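Local coordinates for cutinase-like protein (Cryptococcus sp., PDB 2CZQ) that probably hydrolyses carboxylic esters, as a cutinase-like enzyme of the alpha/beta hydrolase fold, at residues V10-R15 with V77-Q82; N106-V111 with S151-K156. All coordinates share one frame; numbering follows the deposited sequence.

Contact 1 of 2, residues V10-R15 with V77-Q82; sequences VLINTR and VCYILQ
Ile12 and Val10 flank the phenol ring of Tyr79 on one face of a parallel strand pair. The ring carbon Tyr79 CD1 lies 3.7 Å from Ile12 CD1 and equally near Val10 CB, both meeting the ring obliquely. Ile12 owes this reach to an extended side chain, with CG1 anti to its carbonyl carbon (chi1 -66°, chi2 172°), and the same methyl CD1 also touches Leu81 CD2 at 3.8 Å. Helix 57-73 packs on this face through Arg66 and Ile67. The strands are central members of the parallel sheet of the alpha/beta hydrolase fold, their axes approaching to 4.7 Å, and five backbone hydrogen bonds join them, from Val10 N to Cys78 O through to Thr14 N to Gln82 O. On the other face, Leu11 CD2 rests alongside Ile80 CB at 3.8 Å, against helix 28-37. Gln82, extended beyond CG, lies over this face, its OE1 3.4 Å from Asn13 CB; its NE2 is held by Asn31, while the amide of Asn13 turns away to Asn45 and Ser24. Gln82 O accepts a second hydrogen bond, from a water 2.8 Å away, which also lies 2.7 Å from Thr14 OG1, a hydroxyl paired with Thr46.

Contact 2 of 2, residues N106-V111 with S151-K156; sequences NAVKGV and SGWVSK
Val108 and Val111 meet the indole of Trp153 where the loop leading into strand 157-160 lies against strand 108-114, the neighbour of that strand in the parallel sheet of the alpha/beta hydrolase fold. The apolar part of the contact is made by the six-membered side of the indole. Val108 comes to its edge, with CB in the ring plane and CG1 3.6 Å from Trp153 CZ3, and its side chain crosses that of Trp153 at about a right angle. Val111 approaches the same ring obliquely, CG2 lying 3.8 Å from Trp153 CE3. Helix 86-98 closes over this cluster through Leu95, which touches both Val111 and Trp153, and the ring of Phe105 stacks edge-to-face with the indole.

The backbone part centres on Lys156 O, which accepts Val111 N at 2.9 Å in the carbonyl plane and also receives a CA-H...O contact from Gly110 CA at 3.2 Å. This begins the pairing that Val111 continues with Leu158.

The polar part belongs to the Lys156 side chain. Its CG sits between backbone N and carbonyl carbon (chi1 63°), and the rest is fully extended, carrying the ammonium group back along 106-111 toward the turn after helix 103-107. There it is bound by Phe105 O and makes a cation-pi contact with the Phe105 ring, while Lys156 NZ gives a 2.8 Å hydrogen bond to Val108 O, nearly along the C=O axis.

Contacts 1 and 2 share one sheet: strand 78-84, half of contact 1, neighbours strand 108-114 of contact 2. Tyr79 N reaches Ala107 O at 2.9 Å and Tyr79 O reaches Lys109 N at 2.8 Å, both probable hydrogen bonds. Contact 1 is wholly buried, and regular backbone pairing unites two strands with helices packed on both faces. The centre of contact 2 lies about 11 Å from the centre of the chain, that of contact 1 about 8 Å. Contact 2 joins a strand to a loop, with one backbone hydrogen bond, a tryptophan packed on two valines and a partly exposed lysine replacing the ladder. Thr14 of contact 1 touches the probable nucleophile elbow; Val111 of contact 2 only lies near it.

Contact 1 of 2, residues V10-R15 with V77-Q82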
ATOM      1  N   VAL A  10       5.238 -12.179  -0.016  1.00  5.13           N
ATOM      2  CA  VAL A  10       4.311 -11.813   1.039  1.00  5.07           C
ATOM      3  C   VAL A  10       3.643 -10.500   0.661  1.00  4.88           C
ATOM      4  O   VAL A  10       4.314  -9.535   0.272  1.00  5.47           O
ATOM      5  CB  VAL A  10       5.015 -11.660   2.404  1.00  5.25           C
ATOM      6  CG1 VAL A  10       3.995 -11.495   3.516  1.00  5.97           C
ATOM      7  CG2 VAL A  10       5.912 -12.852   2.690  1.00  6.00           C
ATOM      8  N   LEU A  11       2.319 -10.493   0.778  1.00  4.74           N
ATOM      9  CA  LEU A  11       1.513  -9.290   0.633  1.00  4.97           C
ATOM     10  C   LEU A  11       1.280  -8.773   2.043  1.00  4.95           C
ATOM     11  O   LEU A  11       0.454  -9.307   2.784  1.00  5.39           O
ATOM     12  CB  LEU A  11       0.195  -9.614  -0.079  1.00  5.28           C
ATOM     13  CG  LEU A  11       0.325 -10.389  -1.399  1.00  5.50           C
ATOM     14  CD1 LEU A  11      -1.042 -10.769  -1.944  1.00  6.15           C
ATOM     15  CD2 LEU A  11       1.110  -9.597  -2.440  1.00  5.89           C
ATOM     16  N   ILE A  12       2.071  -7.779   2.433  1.00  4.82           N
ATOM     17  CA  ILE A  12       1.968  -7.192   3.758  1.00  4.92           C
ATOM     18  C   ILE A  12       0.963  -6.064   3.649  1.00  4.81           C
ATOM     19  O   ILE A  12       1.189  -5.104   2.909  1.00  5.54           O
ATOM     20  CB  ILE A  12       3.340  -6.649   4.232  1.00  5.10           C
ATOM     21  CG1 ILE A  12       4.343  -7.792   4.440  1.00  5.69           C
ATOM     22  CG2 ILE A  12       3.178  -5.801   5.505  1.00  5.76           C
ATOM     23  CD1 ILE A  12       5.767  -7.335   4.730  1.00  6.54           C
ATOM     24  N   ASN A  13      -0.146  -6.183   4.371  1.00  4.42           N
ATOM     25  CA  ASN A  13      -1.181  -5.161   4.302  1.00  4.60           C
ATOM     26  C   ASN A  13      -1.481  -4.579   5.667  1.00  4.71           C
ATOM     27  O   ASN A  13      -1.621  -5.313   6.655  1.00  4.78           O
ATOM     28  CB  ASN A  13      -2.451  -5.679   3.609  1.00  5.01           C
ATOM     29  CG  ASN A  13      -3.278  -6.597   4.492  1.00  5.13           C
ATOM     30  OD1 ASN A  13      -4.299  -6.182   5.048  1.00  5.48           O
ATOM     31  ND2 ASN A  13      -2.845  -7.848   4.628  1.00  5.98           N
ATOM     32  N   THR A  14      -1.558  -3.252   5.707  1.00  4.41           N
ATOM     33  CA  THR A  14      -1.822  -2.515   6.928  1.00  4.77           C
ATOM     34  C   THR A  14      -3.165  -1.810   6.784  1.00  4.57           C
ATOM     35  O   THR A  14      -3.392  -1.048   5.836  1.00  4.80           O
ATOM     36  CB  THR A  14      -0.689  -1.522   7.203  1.00  4.83           C
ATOM     37  OG1 THR A  14       0.559  -2.221   7.173  1.00  4.82           O
ATOM     38  CG2 THR A  14      -0.788  -0.961   8.618  1.00  5.42           C
ATOM     39  N   ARG A  15      -4.049  -2.079   7.737  1.00  4.62           N
ATOM     40  CA  ARG A  15      -5.454  -1.718   7.630  1.00  4.67           C
ATOM     41  C   ARG A  15      -5.753  -0.304   8.115  1.00  4.87           C
ATOM     42  O   ARG A  15      -4.899   0.375   8.697  1.00  5.00           O
ATOM     43  CB  ARG A  15      -6.299  -2.727   8.403  1.00  4.85           C
ATOM     44  CG  ARG A  15      -6.247  -2.559   9.907  1.00  4.87           C
ATOM     45  CD  ARG A  15      -6.715  -3.791  10.625  1.00  5.29           C
ATOM     46  NE  ARG A  15      -6.846  -3.625  12.069  1.00  5.39           N
ATOM     47  CZ  ARG A  15      -5.849  -3.731  12.936  1.00  5.42           C
ATOM     48  NH1 ARG A  15      -4.611  -3.975  12.520  1.00  5.55           N
ATOM     49  NH2 ARG A  15      -6.091  -3.601  14.232  1.00  6.40           N
ATOM     50  N   VAL A  77      13.121 -13.637  -0.898  1.00  7.08           N
ATOM     51  CA  VAL A  77      11.693 -13.367  -0.784  1.00  6.60           C
ATOM     52  C   VAL A  77      11.348 -11.992  -1.364  1.00  6.49           C
ATOM     53  O   VAL A  77      12.158 -11.058  -1.317  1.00  7.32           O
ATOM     54  CB  VAL A  77      11.201 -13.506   0.686  1.00  7.21           C
ATOM     55  CG1 VAL A  77      11.732 -12.384   1.575  1.00  7.89           C
ATOM     56  CG2 VAL A  77       9.674 -13.594   0.762  1.00  7.85           C
ATOM     57  N   CYS A  78      10.148 -11.886  -1.930  1.00  5.94           N
ATOM     58  CA  CYS A  78       9.632 -10.626  -2.449  1.00  6.14           C
ATOM     59  C   CYS A  78       8.463 -10.132  -1.618  1.00  5.60           C
ATOM     60  O   CYS A  78       7.708 -10.928  -1.062  1.00  6.03           O
ATOM     61  CB  CYS A  78       9.142 -10.818  -3.867  1.00  6.25           C
ATOM     62  SG  CYS A  78      10.393 -11.417  -5.011  1.00  7.30           S
ATOM     63  N   TYR A  79       8.291  -8.814  -1.583  1.00  5.48           N
ATOM     64  CA  TYR A  79       7.172  -8.197  -0.883  1.00  5.41           C
ATOM     65  C   TYR A  79       6.399  -7.230  -1.755  1.00  5.16           C
ATOM     66  O   TYR A  79       6.982  -6.521  -2.592  1.00  5.29           O
ATOM     67  CB  TYR A  79       7.670  -7.405   0.325  1.00  5.71           C
ATOM     68  CG  TYR A  79       8.409  -8.238   1.328  1.00  5.73           C
ATOM     69  CD1 TYR A  79       7.728  -9.117   2.158  1.00  6.55           C
ATOM     70  CD2 TYR A  79       9.790  -8.164   1.438  1.00  6.18           C
ATOM     71  CE1 TYR A  79       8.396  -9.897   3.076  1.00  6.75           C
ATOM     72  CE2 TYR A  79      10.479  -8.946   2.359  1.00  6.72           C
ATOM     73  CZ  TYR A  79       9.769  -9.812   3.174  1.00  6.37           C
ATOM     74  OH  TYR A  79      10.419 -10.589   4.100  1.00  6.66           O
ATOM     75  N   ILE A  80       5.091  -7.178  -1.517  1.00  4.94           N
ATOM     76  CA  ILE A  80       4.286  -6.016  -1.883  1.00  4.98           C
ATOM     77  C   ILE A  80       3.780  -5.437  -0.568  1.00  4.85           C
ATOM     78  O   ILE A  80       3.242  -6.168   0.266  1.00  5.20           O
ATOM     79  CB  ILE A  80       3.083  -6.395  -2.779  1.00  5.33           C
ATOM     80  CG1 ILE A  80       3.528  -7.125  -4.056  1.00  5.97           C
ATOM     81  CG2 ILE A  80       2.233  -5.153  -3.094  1.00  6.03           C
ATOM     82  CD1 ILE A  80       4.341  -6.290  -5.038  1.00  6.27           C
ATOM     83  N   LEU A  81       3.966  -4.135  -0.370  1.00  4.58           N
ATOM     84  CA  LEU A  81       3.425  -3.451   0.801  1.00  4.88           C
ATOM     85  C   LEU A  81       2.148  -2.723   0.413  1.00  4.88           C
ATOM     86  O   LEU A  81       2.149  -1.937  -0.537  1.00  5.78           O
ATOM     87  CB  LEU A  81       4.425  -2.449   1.383  1.00  5.22           C
ATOM     88  CG  LEU A  81       5.841  -2.960   1.655  1.00  5.29           C
ATOM     89  CD1 LEU A  81       6.669  -1.870   2.319  1.00  6.33           C
ATOM     90  CD2 LEU A  81       5.837  -4.236   2.486  1.00  5.67           C
ATOM     91  N   GLN A  82       1.076  -2.990   1.153  1.00  4.69           N
ATOM     92  CA  GLN A  82      -0.237  -2.423   0.883  1.00  4.64           C
ATOM     93  C   GLN A  82      -0.702  -1.685   2.117  1.00  4.32           C
ATOM     94  O   GLN A  82      -0.574  -2.197   3.227  1.00  4.35           O
ATOM     95  CB  GLN A  82      -1.229  -3.536   0.564  1.00  5.04           C
ATOM     96  CG  GLN A  82      -0.830  -4.398  -0.623  1.00  5.69           C
ATOM     97  CD  GLN A  82      -1.655  -5.664  -0.743  1.00  5.06           C
ATOM     98  OE1 GLN A  82      -2.037  -6.259   0.264  1.00  5.78           O
ATOM     99  NE2 GLN A  82      -1.924  -6.082  -1.980  1.00  5.81           N
TER
HETATM  100  O   HOH W   1       1.805  -2.169   4.752  1.00  5.43           O

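Contact 2 of 2, residues N106-V111 with S151-K156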
ATOM      1  N   ASN A 106      15.399  -3.579  -1.824  1.00  8.24           N
ATOM      2  CA  ASN A 106      15.449  -4.437  -2.998  1.00  8.52           C
ATOM      3  C   ASN A 106      14.344  -5.493  -3.011  1.00  7.85           C
ATOM      4  O   ASN A 106      13.823  -5.834  -4.072  1.00  8.47           O
ATOM      5  CB  ASN A 106      16.816  -5.113  -3.113  1.00  9.15           C
ATOM      6  CG  ASN A 106      17.930  -4.143  -3.481  1.00 10.91           C
ATOM      7  OD1 ASN A 106      17.691  -3.050  -4.000  1.00 12.59           O
ATOM      8  ND2 ASN A 106      19.163  -4.548  -3.212  1.00 12.80           N
ATOM      9  N   ALA A 107      13.990  -6.001  -1.832  1.00  7.19           N
ATOM     10  CA  ALA A 107      12.996  -7.067  -1.707  1.00  6.81           C
ATOM     11  C   ALA A 107      11.563  -6.575  -1.902  1.00  6.31           C
ATOM     12  O   ALA A 107      10.679  -7.355  -2.285  1.00  6.32           O
ATOM     13  CB  ALA A 107      13.130  -7.762  -0.360  1.00  7.21           C
ATOM     14  N   VAL A 108      11.330  -5.294  -1.615  1.00  6.06           N
ATOM     15  CA  VAL A 108      10.004  -4.717  -1.800  1.00  6.00           C
ATOM     16  C   VAL A 108       9.840  -4.358  -3.272  1.00  5.94           C
ATOM     17  O   VAL A 108      10.423  -3.385  -3.769  1.00  6.35           O
ATOM     18  CB  VAL A 108       9.757  -3.493  -0.897  1.00  5.92           C
ATOM     19  CG1 VAL A 108       8.372  -2.921  -1.165  1.00  6.18           C
ATOM     20  CG2 VAL A 108       9.885  -3.877   0.575  1.00  6.31           C
ATOM     21  N   LYS A 109       9.053  -5.167  -3.974  1.00  5.90           N
ATOM     22  CA  LYS A 109       8.878  -4.990  -5.410  1.00  5.97           C
ATOM     23  C   LYS A 109       7.835  -3.942  -5.758  1.00  5.53           C
ATOM     24  O   LYS A 109       7.853  -3.406  -6.863  1.00  5.92           O
ATOM     25  CB  LYS A 109       8.542  -6.317  -6.092  1.00  6.26           C
ATOM     26  CG  LYS A 109       9.545  -7.442  -5.820  1.00  7.58           C
ATOM     27  CD  LYS A 109      10.989  -7.066  -6.165  1.00  9.75           C
ATOM     28  CE  LYS A 109      11.946  -8.184  -5.762  1.00 11.02           C
ATOM     29  NZ  LYS A 109      13.385  -7.812  -5.883  1.00 12.73           N
ATOM     30  N   GLY A 110       6.920  -3.658  -4.837  1.00  5.52           N
ATOM     31  CA  GLY A 110       5.890  -2.673  -5.086  1.00  5.32           C
ATOM     32  C   GLY A 110       5.243  -2.220  -3.806  1.00  5.07           C
ATOM     33  O   GLY A 110       5.214  -2.956  -2.821  1.00  5.36           O
ATOM     34  N   VAL A 111       4.721  -0.999  -3.843  1.00  4.88           N
ATOM     35  CA  VAL A 111       3.978  -0.403  -2.743  1.00  4.96           C
ATOM     36  C   VAL A 111       2.653   0.079  -3.326  1.00  4.73           C
ATOM     37  O   VAL A 111       2.641   0.806  -4.328  1.00  5.24           O
ATOM     38  CB  VAL A 111       4.745   0.779  -2.120  1.00  5.03           C
ATOM     39  CG1 VAL A 111       3.936   1.411  -0.998  1.00  5.53           C
ATOM     40  CG2 VAL A 111       6.106   0.327  -1.605  1.00  5.65           C
ATOM     41  N   SER A 151      11.158  10.061  -2.843  1.00  7.84           N
ATOM     42  CA  SER A 151      11.400  10.082  -4.284  1.00  8.54           C
ATOM     43  C   SER A 151      11.935   8.753  -4.826  1.00  7.89           C
ATOM     44  O   SER A 151      11.524   8.311  -5.895  1.00  7.97           O
ATOM     45  CB  SER A 151      12.310  11.251  -4.674  0.65  9.40           C
ATOM     46  OG  SER A 151      13.595  11.105  -4.110  0.65 11.04           O
ATOM     47  N   GLY A 152      12.826   8.107  -4.075  1.00  7.55           N
ATOM     48  CA  GLY A 152      13.445   6.861  -4.505  1.00  7.24           C
ATOM     49  C   GLY A 152      12.533   5.643  -4.488  1.00  6.76           C
ATOM     50  O   GLY A 152      12.928   4.577  -4.967  1.00  7.47           O
ATOM     51  N   TRP A 153      11.325   5.803  -3.943  1.00  6.38           N
ATOM     52  CA  TRP A 153      10.305   4.755  -3.915  1.00  6.11           C
ATOM     53  C   TRP A 153       9.207   4.960  -4.959  1.00  6.17           C
ATOM     54  O   TRP A 153       8.438   4.036  -5.244  1.00  6.23           O
ATOM     55  CB  TRP A 153       9.647   4.708  -2.538  1.00  6.08           C
ATOM     56  CG  TRP A 153      10.452   4.040  -1.477  1.00  5.86           C
ATOM     57  CD1 TRP A 153      11.343   4.624  -0.626  1.00  6.46           C
ATOM     58  CD2 TRP A 153      10.429   2.655  -1.142  1.00  5.85           C
ATOM     59  NE1 TRP A 153      11.875   3.684   0.225  1.00  6.44           N
ATOM     60  CE2 TRP A 153      11.325   2.464  -0.071  1.00  5.99           C
ATOM     61  CE3 TRP A 153       9.731   1.546  -1.639  1.00  6.48           C
ATOM     62  CZ2 TRP A 153      11.544   1.210   0.510  1.00  6.92           C
ATOM     63  CZ3 TRP A 153       9.948   0.304  -1.063  1.00  7.73           C
ATOM     64  CH2 TRP A 153      10.845   0.148   0.001  1.00  7.60           C
ATOM     65  N   VAL A 154       9.112   6.166  -5.513  1.00  6.41           N
ATOM     66  CA  VAL A 154       7.978   6.533  -6.357  1.00  6.62           C
ATOM     67  C   VAL A 154       7.798   5.600  -7.560  1.00  6.72           C
ATOM     68  O   VAL A 154       6.671   5.242  -7.901  1.00  6.60           O
ATOM     69  CB  VAL A 154       8.067   8.017  -6.784  1.00  6.76           C
ATOM     70  CG1 VAL A 154       7.043   8.347  -7.862  1.00  7.55           C
ATOM     71  CG2 VAL A 154       7.872   8.925  -5.574  1.00  7.77           C
ATOM     72  N   SER A 155       8.901   5.191  -8.185  1.00  6.90           N
ATOM     73  CA  SER A 155       8.827   4.392  -9.407  1.00  7.81           C
ATOM     74  C   SER A 155       8.222   3.000  -9.218  1.00  7.70           C
ATOM     75  O   SER A 155       7.810   2.376 -10.194  1.00  9.26           O
ATOM     76  CB  SER A 155      10.196   4.287 -10.074  1.00  8.48           C
ATOM     77  OG  SER A 155      11.056   3.451  -9.330  1.00  9.37           O
ATOM     78  N   LYS A 156       8.163   2.517  -7.979  1.00  7.03           N
ATOM     79  CA  LYS A 156       7.524   1.229  -7.717  1.00  6.80           C
ATOM     80  C   LYS A 156       6.351   1.356  -6.739  1.00  5.97           C
ATOM     81  O   LYS A 156       5.968   0.393  -6.083  1.00  5.75           O
ATOM     82  CB  LYS A 156       8.541   0.170  -7.280  1.00  7.29           C
ATOM     83  CG  LYS A 156       9.259   0.477  -5.989  1.00  7.96           C
ATOM     84  CD  LYS A 156      10.327  -0.572  -5.732  1.00  9.17           C
ATOM     85  CE  LYS A 156      11.182  -0.190  -4.540  1.00  8.72           C
ATOM     86  NZ  LYS A 156      12.174  -1.254  -4.201  1.00  8.08           N
TER